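Local coordinates for protein SxtG (Microseira wollei, PDB 6U1R) that acts as an amidinotransferase in the saxitoxin biosynthetic pathway, probably by carrying the amidino group on a covalent enzyme-bound intermediate, at residues N94-I99 and C354-Y359; P304-Q309 and K335-M340; L37-V42 and L371-R376; P281-V286 and S316-L321. One frame throughout, in Å; residues are numbered along the deposited sequence. Where two conformers were deposited one is given.

Interaction 1 of 4, residues N94-I99 and C354-Y359; sequences NEFIHI and CSFESY
Glu95 gives the lightest touch here, its backbone C coming 4.5 Å from Cys354 SG where helix 83-102 packs on the end of strand 350-354 and the loop after it. This is a helix laid against a strand end in the alpha/beta-propeller fold of the amidinotransferase family. Phe96 carries most of the helix side. Its CA lies 3.8 Å from Cys354 SG, and its CB is 3.9 Å from Phe356 CE1, so the stem of the side chain is wedged between sulfur and ring. With CG trans to the backbone N (chi1 173°), the Phe96 ring is carried to Phe356, and the ring planes meet obliquely at 57°, centroids 5.2 Å apart. Tyr359 CB lies over one face of the Phe356 ring, toward its rim, and Phe366 meets both phenylalanines, stacking on Phe356, so the pair belongs to a larger aromatic cluster. The Phe356 side chain is about 7 Å from that of Cys368, the predicted amidino-carrying cysteine; the cluster thus lies near the probable active site. Glu334 accepts from Phe356 N, which ties the loop to strand 330-334. One helical turn on from Glu95, the chain of Ile99 runs out straight (chi2 177°) and brings its methyl tip to Cys354: Ile99 CD1 lies 3.7 Å from Cys354 CB and 3.8 Å from Cys354 SG.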
loop_
_atom_site.group_PDB
_atom_site.type_symbol
_atom_site.label_atom_id
_atom_site.label_comp_id
_atom_site.label_asym_id
_atom_site.label_seq_id
_atom_site.Cartn_x
_atom_site.Cartn_y
_atom_site.Cartn_z
ATOM N N ASN A 94 11.603 21.877 19.415
ATOM C CA ASN A 94 13.059 21.895 19.528
ATOM C C ASN A 94 13.523 21.509 20.930
ATOM O O ASN A 94 14.522 20.795 21.081
ATOM C CB ASN A 94 13.586 23.275 19.130
ATOM C CG ASN A 94 13.621 23.455 17.627
ATOM O OD1 ASN A 94 13.682 22.475 16.892
ATOM N ND2 ASN A 94 13.591 24.705 17.160
ATOM N N GLU A 95 12.820 21.966 21.963
ATOM C CA GLU A 95 13.202 21.586 23.322
ATOM C C GLU A 95 12.962 20.094 23.570
ATOM O O GLU A 95 13.774 19.430 24.221
ATOM C CB GLU A 95 12.445 22.434 24.343
ATOM C CG GLU A 95 12.826 22.117 25.793
ATOM C CD GLU A 95 14.343 22.112 26.031
ATOM O OE1 GLU A 95 15.039 23.040 25.550
ATOM O OE2 GLU A 95 14.843 21.163 26.682
ATOM N N PHE A 96 11.840 19.564 23.077
ATOM C CA PHE A 96 11.570 18.128 23.146
ATOM C C PHE A 96 12.699 17.328 22.494
ATOM O O PHE A 96 13.205 16.357 23.066
ATOM C CB PHE A 96 10.208 17.862 22.478
ATOM C CG PHE A 96 9.850 16.409 22.314
ATOM C CD1 PHE A 96 9.989 15.518 23.351
ATOM C CD2 PHE A 96 9.292 15.961 21.125
ATOM C CE1 PHE A 96 9.627 14.188 23.205
ATOM C CE2 PHE A 96 8.918 14.623 20.963
ATOM C CZ PHE A 96 9.082 13.731 22.017
ATOM N N ILE A 97 13.139 17.749 21.307
ATOM C CA ILE A 97 14.241 17.072 20.642
ATOM C C ILE A 97 15.528 17.187 21.466
ATOM O O ILE A 97 16.281 16.209 21.601
ATOM C CB ILE A 97 14.412 17.637 19.219
ATOM C CG1 ILE A 97 13.235 17.184 18.341
ATOM C CG2 ILE A 97 15.744 17.208 18.622
ATOM C CD1 ILE A 97 13.078 17.958 17.036
ATOM N N HIS A 98 15.784 18.366 22.052
ATOM C CA HIS A 98 16.972 18.530 22.893
ATOM C C HIS A 98 16.961 17.533 24.058
ATOM O O HIS A 98 17.993 16.937 24.388
ATOM C CB HIS A 98 17.065 19.961 23.432
ATOM C CG HIS A 98 17.721 20.950 22.505
ATOM N ND1 HIS A 98 18.794 20.640 21.699
ATOM C CD2 HIS A 98 17.464 22.264 22.294
ATOM C CE1 HIS A 98 19.157 21.712 21.012
ATOM N NE2 HIS A 98 18.365 22.711 21.355
ATOM N N ILE A 99 15.803 17.338 24.690
ATOM C CA ILE A 99 15.684 16.336 25.753
ATOM C C ILE A 99 16.005 14.941 25.225
ATOM O O ILE A 99 16.778 14.187 25.834
ATOM C CB ILE A 99 14.282 16.387 26.385
ATOM C CG1 ILE A 99 14.089 17.736 27.104
ATOM C CG2 ILE A 99 14.094 15.210 27.343
ATOM C CD1 ILE A 99 12.703 17.957 27.720
ATOM N N CYS A 354 8.441 18.235 30.035
ATOM C CA CYS A 354 8.651 19.059 28.848
ATOM C C CYS A 354 7.398 19.884 28.563
ATOM O O CYS A 354 6.293 19.337 28.590
ATOM C CB CYS A 354 8.993 18.162 27.642
ATOM S SG CYS A 354 9.430 19.073 26.112
ATOM N N SER A 355 7.558 21.180 28.262
ATOM C CA SER A 355 6.438 22.009 27.817
ATOM C C SER A 355 6.103 21.678 26.365
ATOM O O SER A 355 6.992 21.649 25.504
ATOM C CB SER A 355 6.759 23.502 27.939
ATOM O OG SER A 355 7.014 23.867 29.284
ATOM N N PHE A 356 4.820 21.425 26.091
ATOM C CA PHE A 356 4.433 20.886 24.792
ATOM C C PHE A 356 2.974 21.154 24.433
ATOM O O PHE A 356 2.492 20.623 23.428
ATOM C CB PHE A 356 4.717 19.375 24.761
ATOM C CG PHE A 356 5.100 18.844 23.388
ATOM C CD1 PHE A 356 6.198 19.351 22.716
ATOM C CD2 PHE A 356 4.373 17.832 22.780
ATOM C CE1 PHE A 356 6.572 18.858 21.469
ATOM C CE2 PHE A 356 4.738 17.331 21.537
ATOM C CZ PHE A 356 5.844 17.860 20.877
ATOM N N GLU A 357 2.256 21.977 25.215
ATOM C CA GLU A 357 0.857 22.249 24.873
ATOM C C GLU A 357 0.694 22.989 23.552
ATOM O O GLU A 357 -0.396 22.927 22.963
ATOM C CB GLU A 357 0.154 23.052 25.964
ATOM C CG GLU A 357 -0.020 22.276 27.240
ATOM C CD GLU A 357 -1.079 22.865 28.141
ATOM O OE1 GLU A 357 -1.274 24.111 28.127
ATOM O OE2 GLU A 357 -1.724 22.069 28.858
ATOM N N SER A 358 1.747 23.670 23.062
ATOM C CA SER A 358 1.676 24.328 21.759
ATOM C C SER A 358 1.586 23.335 20.618
ATOM O O SER A 358 1.249 23.732 19.499
ATOM C CB SER A 358 2.895 25.222 21.517
ATOM O OG SER A 358 2.882 26.328 22.412
ATOM N N TYR A 359 1.911 22.071 20.867
ATOM C CA TYR A 359 1.765 21.028 19.866
ATOM C C TYR A 359 0.340 20.508 19.771
ATOM O O TYR A 359 -0.051 19.997 18.718
ATOM C CB TYR A 359 2.723 19.881 20.192
ATOM C CG TYR A 359 3.305 19.185 18.975
ATOM C CD1 TYR A 359 4.436 19.694 18.333
ATOM C CD2 TYR A 359 2.759 17.997 18.495
ATOM C CE1 TYR A 359 4.991 19.058 17.229
ATOM C CE2 TYR A 359 3.308 17.356 17.384
ATOM C CZ TYR A 359 4.414 17.889 16.756
ATOM O OH TYR A 359 4.971 17.254 15.670
#

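Interaction 2 of 4, residues P304-Q309 and K335-M340; sequences PNHIPQ and KKQEPM
His306 and Pro304 of an irregular loop meet Lys336 and Gln337 of an inverse gamma turn and Pro339 of helix 338-346, into which the turn leads. The contact joins the loop after strand 297-300 to the N-terminal end of that helix, away from the predicted active-site residues. Gln337 is the centre of the turn and also the N-cap residue; the turn is closed by a weak bond from Glu338 N to Lys336 O, 3.0 Å. Van der Waals packing comes first. The ring of Pro339, in the first turn of the helix, sits against the loop backbone, with Pro339 CG 3.7 Å from Pro304 O. The aliphatic part of Lys336 crosses the imidazole at a slant, Lys336 CD lying 3.8 Å from His306 NE2, and a bend at the last torsion (chi4 -83°) then carries the ammonium away. That imidazole nitrogen has its own polar partner, Glu357, which lies in the loop after strand 350-354 and also packs on Lys336.

Contacts of the Gln337 amide form the second kind. Folded back at chi2 (-72°), the side chain sets its amide between the two loop residues. Gln337 OE1 rests 3.8 Å from Pro304 CB, while Gln337 NE2 approaches the edge of the imidazole near its plane, the amide and ring planes being 59° apart. Solvent supplies the remaining link: one water donates to His306 O at 2.8 Å and accepts from Gln337 NE2 at 2.9 Å.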
loop_
_atom_site.group_PDB
_atom_site.type_symbol
_atom_site.label_atom_id
_atom_site.label_comp_id
_atom_site.label_asym_id
_atom_site.label_seq_id
_atom_site.Cartn_x
_atom_site.Cartn_y
_atom_site.Cartn_z
ATOM N N PRO A 304 -6.896 15.335 35.270
ATOM C CA PRO A 304 -5.945 16.448 35.145
ATOM C C PRO A 304 -6.367 17.720 35.859
ATOM O O PRO A 304 -5.492 18.516 36.231
ATOM C CB PRO A 304 -5.875 16.671 33.625
ATOM C CG PRO A 304 -7.217 16.206 33.147
ATOM C CD PRO A 304 -7.536 15.021 33.975
ATOM N N ASN A 305 -7.667 17.947 36.054
ATOM C CA ASN A 305 -8.143 19.210 36.614
ATOM C C ASN A 305 -7.522 20.383 35.859
ATOM O O ASN A 305 -7.074 21.370 36.451
ATOM C CB ASN A 305 -7.831 19.323 38.116
ATOM C CG ASN A 305 -8.578 18.306 38.962
ATOM O OD1 ASN A 305 -8.030 17.746 39.923
ATOM N ND2 ASN A 305 -9.824 18.061 38.619
ATOM N N HIS A 306 -7.494 20.264 34.533
ATOM C CA HIS A 306 -6.796 21.210 33.674
ATOM C C HIS A 306 -7.247 20.997 32.240
ATOM O O HIS A 306 -7.158 19.875 31.732
ATOM C CB HIS A 306 -5.278 21.036 33.772
ATOM C CG HIS A 306 -4.515 21.834 32.757
ATOM N ND1 HIS A 306 -4.536 23.212 32.724
ATOM C CD2 HIS A 306 -3.728 21.443 31.724
ATOM C CE1 HIS A 306 -3.773 23.637 31.730
ATOM N NE2 HIS A 306 -3.280 22.584 31.100
ATOM N N ILE A 307 -7.754 22.049 31.604
ATOM C CA ILE A 307 -8.130 22.051 30.196
ATOM C C ILE A 307 -7.110 22.916 29.456
ATOM O O ILE A 307 -7.034 24.127 29.708
ATOM C CB ILE A 307 -9.552 22.587 29.975
ATOM C CG1 ILE A 307 -10.565 21.866 30.872
ATOM C CG2 ILE A 307 -9.934 22.436 28.496
ATOM C CD1 ILE A 307 -10.724 20.386 30.577
ATOM N N PRO A 308 -6.302 22.359 28.555
ATOM C CA PRO A 308 -5.402 23.212 27.776
ATOM C C PRO A 308 -6.221 24.161 26.913
ATOM O O PRO A 308 -7.309 23.823 26.452
ATOM C CB PRO A 308 -4.608 22.216 26.921
ATOM C CG PRO A 308 -4.858 20.857 27.547
ATOM C CD PRO A 308 -6.218 20.946 28.145
ATOM N N GLN A 309 -5.697 25.360 26.689
ATOM C CA GLN A 309 -6.385 26.316 25.830
ATOM C C GLN A 309 -5.496 26.748 24.671
ATOM O O GLN A 309 -4.281 26.906 24.831
ATOM C CB GLN A 309 -6.849 27.538 26.629
ATOM C CG GLN A 309 -7.962 28.330 25.935
ATOM C CD GLN A 309 -9.223 27.501 25.698
ATOM O OE1 GLN A 309 -9.247 26.613 24.839
ATOM N NE2 GLN A 309 -10.273 27.789 26.463
ATOM N N LYS A 335 4.463 19.346 31.094
ATOM C CA LYS A 335 4.748 20.086 32.321
ATOM C C LYS A 335 3.491 20.463 33.099
ATOM O O LYS A 335 3.512 20.487 34.338
ATOM C CB LYS A 335 5.561 21.335 31.965
ATOM C CG LYS A 335 5.826 22.274 33.135
ATOM C CD LYS A 335 7.048 23.162 32.866
ATOM C CE LYS A 335 7.329 24.121 34.025
ATOM N NZ LYS A 335 7.719 25.487 33.544
ATOM N N LYS A 336 2.397 20.788 32.415
ATOM C CA LYS A 336 1.197 21.175 33.142
ATOM C C LYS A 336 0.394 19.973 33.626
ATOM O O LYS A 336 -0.602 20.156 34.329
ATOM C CB LYS A 336 0.325 22.095 32.280
ATOM C CG LYS A 336 0.969 23.468 32.028
ATOM C CD LYS A 336 -0.021 24.453 31.439
ATOM C CE LYS A 336 0.683 25.624 30.749
ATOM N NZ LYS A 336 1.081 26.677 31.716
ATOM N N GLN A 337 0.816 18.749 33.307
ATOM C CA GLN A 337 0.080 17.561 33.732
ATOM C C GLN A 337 0.566 17.109 35.108
ATOM O O GLN A 337 1.121 16.032 35.282
ATOM C CB GLN A 337 0.235 16.452 32.702
ATOM C CG GLN A 337 -0.330 16.830 31.368
ATOM C CD GLN A 337 -1.843 16.858 31.374
ATOM O OE1 GLN A 337 -2.484 15.988 31.979
ATOM N NE2 GLN A 337 -2.429 17.840 30.677
ATOM N N GLU A 338 0.376 17.987 36.089
ATOM C CA GLU A 338 0.956 17.726 37.402
ATOM C C GLU A 338 0.407 16.463 38.040
ATOM O O GLU A 338 1.197 15.730 38.662
ATOM C CB GLU A 338 0.754 18.946 38.313
ATOM C CG GLU A 338 1.554 20.167 37.866
ATOM C CD GLU A 338 1.244 21.403 38.700
ATOM O OE1 GLU A 338 0.898 21.253 39.889
ATOM O OE2 GLU A 338 1.331 22.521 38.160
ATOM N N PRO A 339 -0.885 16.143 37.939
ATOM C CA PRO A 339 -1.350 14.861 38.489
ATOM C C PRO A 339 -0.697 13.655 37.830
ATOM O O PRO A 339 -0.284 12.715 38.532
ATOM C CB PRO A 339 -2.869 14.914 38.250
ATOM C CG PRO A 339 -3.184 16.403 38.236
ATOM C CD PRO A 339 -2.005 17.012 37.531
ATOM N N MET A 340 -0.565 13.655 36.497
ATOM C CA MET A 340 0.125 12.551 35.836
ATOM C C MET A 340 1.566 12.425 36.316
ATOM O O MET A 340 2.047 11.308 36.527
ATOM C CB MET A 340 0.093 12.720 34.316
ATOM C CG MET A 340 0.655 11.524 33.553
ATOM S SD MET A 340 -0.354 10.019 33.729
ATOM C CE MET A 340 -1.743 10.458 32.745
HETATM O O HOH W 1 -5.303 18.280 30.362
#

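Interaction 3 of 4, residues L37-V42 and L371-R376; sequences LEEVIV and LDVRRR
Ile41 and Leu371 form a hydrogen-bonded pair of an antiparallel strand pairing that two classic beta bulges interrupt, within a three-stranded mixed sheet whose middle strand is 37-42. Strand 370-375 follows closely after the predicted amidino-carrying Cys368, whose side chain is about 10 Å from that of Leu371. At the buried Ile41 end both backbone bonds, Ile41 N to Leu371 O and Leu371 N to Ile41 O, are 2.9 Å. Ile41 CD1 packs crosswise on Val373 CG1, with Tyr170 touching both residues. Across the sheet, Leu37 CD1 lies over the centre of one face of the Arg375 guanidinium, whose NE is held by Asp372 OD2 at 2.7 Å; Arg136 and Arg221 also bind this aspartate. At the bulge of Glu38 and Glu39, Arg374 O accepts from both their backbone nitrogens. Buried Glu39 is gripped too: Arg374, bent at chi3 (66°), turns NH1 and NH2 onto Glu39 OE1, while Arg108 and Tyr170 hold OE2.

Along the more open margin, Glu38 bridges Arg374 and Arg376 through the anti lone pairs of its oxygens. A water bound to Arg374 NH2 bonds weakly to Glu38. Outermost, Arg376 NH1 donates to Glu38 OE2 at 2.8 Å with an N-H...O angle of 164°.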
loop_
_atom_site.group_PDB
_atom_site.type_symbol
_atom_site.label_atom_id
_atom_site.label_comp_id
_atom_site.label_asym_id
_atom_site.label_seq_id
_atom_site.Cartn_x
_atom_site.Cartn_y
_atom_site.Cartn_z
ATOM N N LEU A 37 15.109 3.179 23.888
ATOM C CA LEU A 37 14.899 3.895 22.629
ATOM C C LEU A 37 16.235 4.348 22.051
ATOM O O LEU A 37 16.989 5.070 22.716
ATOM C CB LEU A 37 13.977 5.088 22.858
ATOM C CG LEU A 37 13.539 5.904 21.631
ATOM C CD1 LEU A 37 12.855 5.020 20.613
ATOM C CD2 LEU A 37 12.631 7.053 22.063
ATOM N N GLU A 38 16.534 3.917 20.826
ATOM C CA GLU A 38 17.796 4.257 20.164
ATOM C C GLU A 38 17.629 5.265 19.041
ATOM O O GLU A 38 18.487 6.129 18.856
ATOM C CB GLU A 38 18.469 2.991 19.607
ATOM C CG GLU A 38 18.993 2.051 20.704
ATOM C CD GLU A 38 19.839 0.889 20.193
ATOM O OE1 GLU A 38 19.917 0.658 18.968
ATOM O OE2 GLU A 38 20.451 0.205 21.044
ATOM N N GLU A 39 16.538 5.180 18.283
ATOM C CA GLU A 39 16.343 6.081 17.159
ATOM C C GLU A 39 14.850 6.318 16.995
ATOM O O GLU A 39 14.051 5.381 17.103
ATOM C CB GLU A 39 16.958 5.523 15.865
ATOM C CG GLU A 39 16.753 6.451 14.657
ATOM C CD GLU A 39 17.695 6.163 13.481
ATOM O OE1 GLU A 39 18.784 5.587 13.706
ATOM O OE2 GLU A 39 17.351 6.531 12.336
ATOM N N VAL A 40 14.493 7.582 16.755
ATOM C CA VAL A 40 13.102 8.006 16.647
ATOM C C VAL A 40 12.973 9.029 15.517
ATOM O O VAL A 40 13.851 9.882 15.335
ATOM C CB VAL A 40 12.620 8.581 18.009
ATOM C CG1 VAL A 40 13.321 9.923 18.333
ATOM C CG2 VAL A 40 11.110 8.712 18.055
ATOM N N ILE A 41 11.900 8.918 14.718
ATOM C CA ILE A 41 11.500 9.988 13.802
ATOM C C ILE A 41 10.626 10.950 14.589
ATOM O O ILE A 41 9.708 10.520 15.295
ATOM C CB ILE A 41 10.739 9.435 12.579
ATOM C CG1 ILE A 41 11.598 8.393 11.840
ATOM C CG2 ILE A 41 10.303 10.584 11.665
ATOM C CD1 ILE A 41 10.919 7.698 10.623
ATOM N N VAL A 42 10.903 12.245 14.485
ATOM C CA VAL A 42 10.083 13.264 15.140
ATOM C C VAL A 42 9.398 14.085 14.057
ATOM O O VAL A 42 9.985 14.350 13.003
ATOM C CB VAL A 42 10.916 14.140 16.098
ATOM C CG1 VAL A 42 10.071 15.187 16.763
ATOM C CG2 VAL A 42 11.527 13.268 17.197
ATOM N N LEU A 371 7.825 8.389 15.857
ATOM C CA LEU A 371 7.778 6.999 15.425
ATOM C C LEU A 371 9.066 6.348 15.915
ATOM O O LEU A 371 10.154 6.688 15.437
ATOM C CB LEU A 371 7.638 6.876 13.899
ATOM C CG LEU A 371 7.340 5.457 13.400
ATOM C CD1 LEU A 371 5.908 5.037 13.777
ATOM C CD2 LEU A 371 7.542 5.306 11.905
ATOM N N ASP A 372 8.945 5.423 16.867
ATOM C CA ASP A 372 10.108 4.762 17.478
ATOM C C ASP A 372 10.618 3.633 16.589
ATOM O O ASP A 372 10.325 2.453 16.812
ATOM C CB ASP A 372 9.749 4.227 18.862
ATOM C CG ASP A 372 8.548 3.307 18.842
ATOM O OD1 ASP A 372 7.543 3.682 18.211
ATOM O OD2 ASP A 372 8.597 2.213 19.452
ATOM N N VAL A 373 11.484 3.976 15.630
ATOM C CA VAL A 373 11.928 2.981 14.660
ATOM C C VAL A 373 12.928 1.985 15.250
ATOM O O VAL A 373 13.024 0.858 14.758
ATOM C CB VAL A 373 12.495 3.675 13.398
ATOM C CG1 VAL A 373 11.396 4.470 12.713
ATOM C CG2 VAL A 373 13.631 4.582 13.726
ATOM N N ARG A 374 13.685 2.346 16.283
ATOM C CA ARG A 374 14.633 1.389 16.864
ATOM C C ARG A 374 14.611 1.462 18.382
ATOM O O ARG A 374 14.993 2.481 18.971
ATOM C CB ARG A 374 16.060 1.589 16.358
ATOM C CG ARG A 374 16.962 0.447 16.817
ATOM C CD ARG A 374 18.268 0.351 16.030
ATOM N NE ARG A 374 19.116 1.510 16.268
ATOM C CZ ARG A 374 19.213 2.567 15.464
ATOM N NH1 ARG A 374 18.506 2.655 14.349
ATOM N NH2 ARG A 374 20.022 3.556 15.792
ATOM N N ARG A 375 14.143 0.376 18.988
ATOM C CA ARG A 375 14.252 0.112 20.417
ATOM C C ARG A 375 14.992 -1.211 20.583
ATOM O O ARG A 375 14.597 -2.225 20.004
ATOM C CB ARG A 375 12.885 0.001 21.094
ATOM C CG ARG A 375 12.057 1.283 21.156
ATOM C CD ARG A 375 10.714 1.005 21.814
ATOM N NE ARG A 375 9.916 2.217 21.854
ATOM C CZ ARG A 375 10.053 3.175 22.755
ATOM N NH1 ARG A 375 10.952 3.066 23.736
ATOM N NH2 ARG A 375 9.288 4.264 22.681
ATOM N N ARG A 376 16.036 -1.212 21.397
ATOM C CA ARG A 376 16.837 -2.417 21.600
ATOM C C ARG A 376 15.995 -3.525 22.233
ATOM O O ARG A 376 15.515 -3.379 23.362
ATOM C CB ARG A 376 18.027 -2.057 22.492
ATOM C CG ARG A 376 19.140 -3.076 22.522
ATOM C CD ARG A 376 20.431 -2.437 23.061
ATOM N NE ARG A 376 20.274 -1.913 24.421
ATOM C CZ ARG A 376 20.209 -0.620 24.762
ATOM N NH1 ARG A 376 20.273 0.356 23.850
ATOM N NH2 ARG A 376 20.069 -0.295 26.043
HETATM O O HOH W 2 22.017 3.035 17.866
#

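Interaction 4 of 4, residues P281-V286 and S316-L321; sequences PEFVDV and SEWAGL
Trp318 turns the edge of its indole toward the face of Phe283, a T-shaped pair whose planes stand 65° apart. Trp318 CG lies opposite its own carbonyl carbon (chi1 -67°), which directs the indole toward residues 281-283. The Phe283 ring and the five-membered ring of Trp318 have centroids 5.0 Å apart, and the closest atoms are Phe283 CZ and Trp318 CD1 at 3.7 Å. The two side chains run antiparallel alongside one another, so that the far end of the phenyl meets the near end of the indole. Two more residues continue along the indole. Glu282 crosses it at about a right angle, its CG 3.7 Å from Trp318 CZ2; it was modelled in two conformers, so this touch is less certain than the others. Pro281 comes in at a slant on the six-membered ring, with CG 3.8 Å from Trp318 CH2.

Asn280 OD1 accepts from the backbone N of both Glu282 and Phe283, while Ser316 OG accepts from Trp318 N at 3.0 Å in an ST turn that holds this backbone nitrogen. Tyr303 meets the indole edge-to-face and, in the conformer given and so with less certainty, binds Glu282 OE2.

The contact joins the loop after strand 276-279 to the one before strand 324-325, and the Phe283 side chain is about 9 Å from that of His264, a predicted active-site residue. Dispersion and the edge-to-face ring pair do most of the joining between 281-286 and 316-321, with a polar tie from Tyr303 to Glu282.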
loop_
_atom_site.group_PDB
_atom_site.type_symbol
_atom_site.label_atom_id
_atom_site.label_comp_id
_atom_site.label_asym_id
_atom_site.label_seq_id
_atom_site.Cartn_x
_atom_site.Cartn_y
_atom_site.Cartn_z
ATOM N N PRO A 281 -9.652 6.688 32.771
ATOM C CA PRO A 281 -10.822 6.251 33.553
ATOM C C PRO A 281 -12.160 6.636 32.942
ATOM O O PRO A 281 -13.181 6.046 33.319
ATOM C CB PRO A 281 -10.613 6.938 34.911
ATOM C CG PRO A 281 -9.895 8.173 34.597
ATOM C CD PRO A 281 -8.953 7.804 33.425
ATOM N N GLU A 282 -12.200 7.610 32.043
ATOM C CA GLU A 282 -13.443 8.000 31.393
ATOM C C GLU A 282 -13.705 7.221 30.109
ATOM O O GLU A 282 -14.869 6.976 29.767
ATOM C CB GLU A 282 -13.413 9.503 31.098
ATOM C CG GLU A 282 -13.548 10.377 32.352
ATOM C CD GLU A 282 -14.936 10.291 32.964
ATOM O OE1 GLU A 282 -15.912 10.330 32.191
ATOM O OE2 GLU A 282 -15.052 10.175 34.201
ATOM N N PHE A 283 -12.658 6.833 29.381
ATOM C CA PHE A 283 -12.842 6.131 28.114
ATOM C C PHE A 283 -12.854 4.607 28.241
ATOM O O PHE A 283 -13.272 3.932 27.288
ATOM C CB PHE A 283 -11.740 6.509 27.118
ATOM C CG PHE A 283 -11.690 7.988 26.740
ATOM C CD1 PHE A 283 -12.681 8.884 27.128
ATOM C CD2 PHE A 283 -10.632 8.462 25.981
ATOM C CE1 PHE A 283 -12.603 10.225 26.777
ATOM C CE2 PHE A 283 -10.544 9.791 25.624
ATOM C CZ PHE A 283 -11.534 10.676 26.015
ATOM N N VAL A 284 -12.405 4.044 29.363
ATOM C CA VAL A 284 -12.268 2.595 29.517
ATOM C C VAL A 284 -13.076 2.135 30.720
ATOM O O VAL A 284 -12.924 2.680 31.818
ATOM C CB VAL A 284 -10.785 2.195 29.674
ATOM C CG1 VAL A 284 -10.655 0.747 30.080
ATOM C CG2 VAL A 284 -10.028 2.451 28.378
ATOM N N ASP A 285 -13.927 1.123 30.518
ATOM C CA ASP A 285 -14.489 0.344 31.620
ATOM C C ASP A 285 -13.521 -0.803 31.903
ATOM O O ASP A 285 -13.428 -1.749 31.113
ATOM C CB ASP A 285 -15.881 -0.180 31.264
ATOM C CG ASP A 285 -16.529 -0.979 32.402
ATOM O OD1 ASP A 285 -15.828 -1.351 33.361
ATOM O OD2 ASP A 285 -17.753 -1.239 32.329
ATOM N N VAL A 286 -12.791 -0.719 33.018
ATOM C CA VAL A 286 -11.736 -1.696 33.285
ATOM C C VAL A 286 -12.294 -3.098 33.411
ATOM O O VAL A 286 -11.562 -4.076 33.212
ATOM C CB VAL A 286 -10.949 -1.332 34.559
ATOM C CG1 VAL A 286 -10.270 0.018 34.397
ATOM C CG2 VAL A 286 -11.873 -1.326 35.773
ATOM N N SER A 316 -8.267 17.588 23.795
ATOM C CA SER A 316 -8.924 16.760 24.796
ATOM C C SER A 316 -8.162 16.928 26.100
ATOM O O SER A 316 -6.935 17.086 26.100
ATOM C CB SER A 316 -8.961 15.278 24.398
ATOM O OG SER A 316 -9.185 14.426 25.529
ATOM N N GLU A 317 -8.887 16.932 27.207
ATOM C CA GLU A 317 -8.198 17.073 28.475
ATOM C C GLU A 317 -7.364 15.844 28.798
ATOM O O GLU A 317 -6.524 15.899 29.698
ATOM C CB GLU A 317 -9.210 17.375 29.583
ATOM C CG GLU A 317 -9.884 16.188 30.202
ATOM C CD GLU A 317 -11.185 16.568 30.881
ATOM O OE1 GLU A 317 -12.211 16.655 30.174
ATOM O OE2 GLU A 317 -11.175 16.793 32.114
ATOM N N TRP A 318 -7.541 14.747 28.068
ATOM C CA TRP A 318 -6.799 13.528 28.356
ATOM C C TRP A 318 -5.484 13.462 27.599
ATOM O O TRP A 318 -4.859 12.399 27.551
ATOM C CB TRP A 318 -7.672 12.301 28.075
ATOM C CG TRP A 318 -8.796 12.268 29.070
ATOM C CD1 TRP A 318 -10.107 12.566 28.840
ATOM C CD2 TRP A 318 -8.687 12.000 30.481
ATOM N NE1 TRP A 318 -10.823 12.471 30.004
ATOM C CE2 TRP A 318 -9.974 12.136 31.028
ATOM C CE3 TRP A 318 -7.625 11.652 31.331
ATOM C CZ2 TRP A 318 -10.235 11.924 32.378
ATOM C CZ3 TRP A 318 -7.890 11.440 32.683
ATOM C CH2 TRP A 318 -9.187 11.591 33.188
ATOM N N ALA A 319 -5.031 14.587 27.043
ATOM C CA ALA A 319 -3.756 14.610 26.339
ATOM C C ALA A 319 -2.584 14.174 27.216
ATOM O O ALA A 319 -1.530 13.805 26.676
ATOM C CB ALA A 319 -3.483 16.012 25.789
ATOM N N GLY A 320 -2.732 14.213 28.544
ATOM C CA GLY A 320 -1.637 13.869 29.436
ATOM C C GLY A 320 -1.191 12.425 29.344
ATOM O O GLY A 320 -0.053 12.115 29.732
ATOM N N LEU A 321 -2.069 11.523 28.874
ATOM C CA LEU A 321 -1.718 10.116 28.696
ATOM C C LEU A 321 -0.804 9.858 27.498
ATOM O O LEU A 321 -0.250 8.758 27.396
ATOM C CB LEU A 321 -2.987 9.256 28.550
ATOM C CG LEU A 321 -3.697 8.842 29.843
ATOM C CD1 LEU A 321 -4.582 9.952 30.366
ATOM C CD2 LEU A 321 -4.508 7.580 29.598
#

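Interactions 1 and 3 are buried, interaction 2 is partly so, and interaction 4 is the more exposed contact, although it lies no farther from the chain centre. Interaction 3 alone joins two strands and combines backbone bonding with a salt-bridge network; interaction 1 joins helix to strand end through sulfur and rings, and its Ile97 packs on Val42 of interaction 3. Interaction 2 ties a loop to a helix start and interaction 4 ties two loops, by proline, amide and aromatic contacts. Glu357 of 354-359 bonds His306 of 304-309, so interactions 1 and 2 adjoin. Interactions 2 and 4 interleave along the chain and touch where Gln337 packs on Gly320, whereas 3 and 4 stay apart.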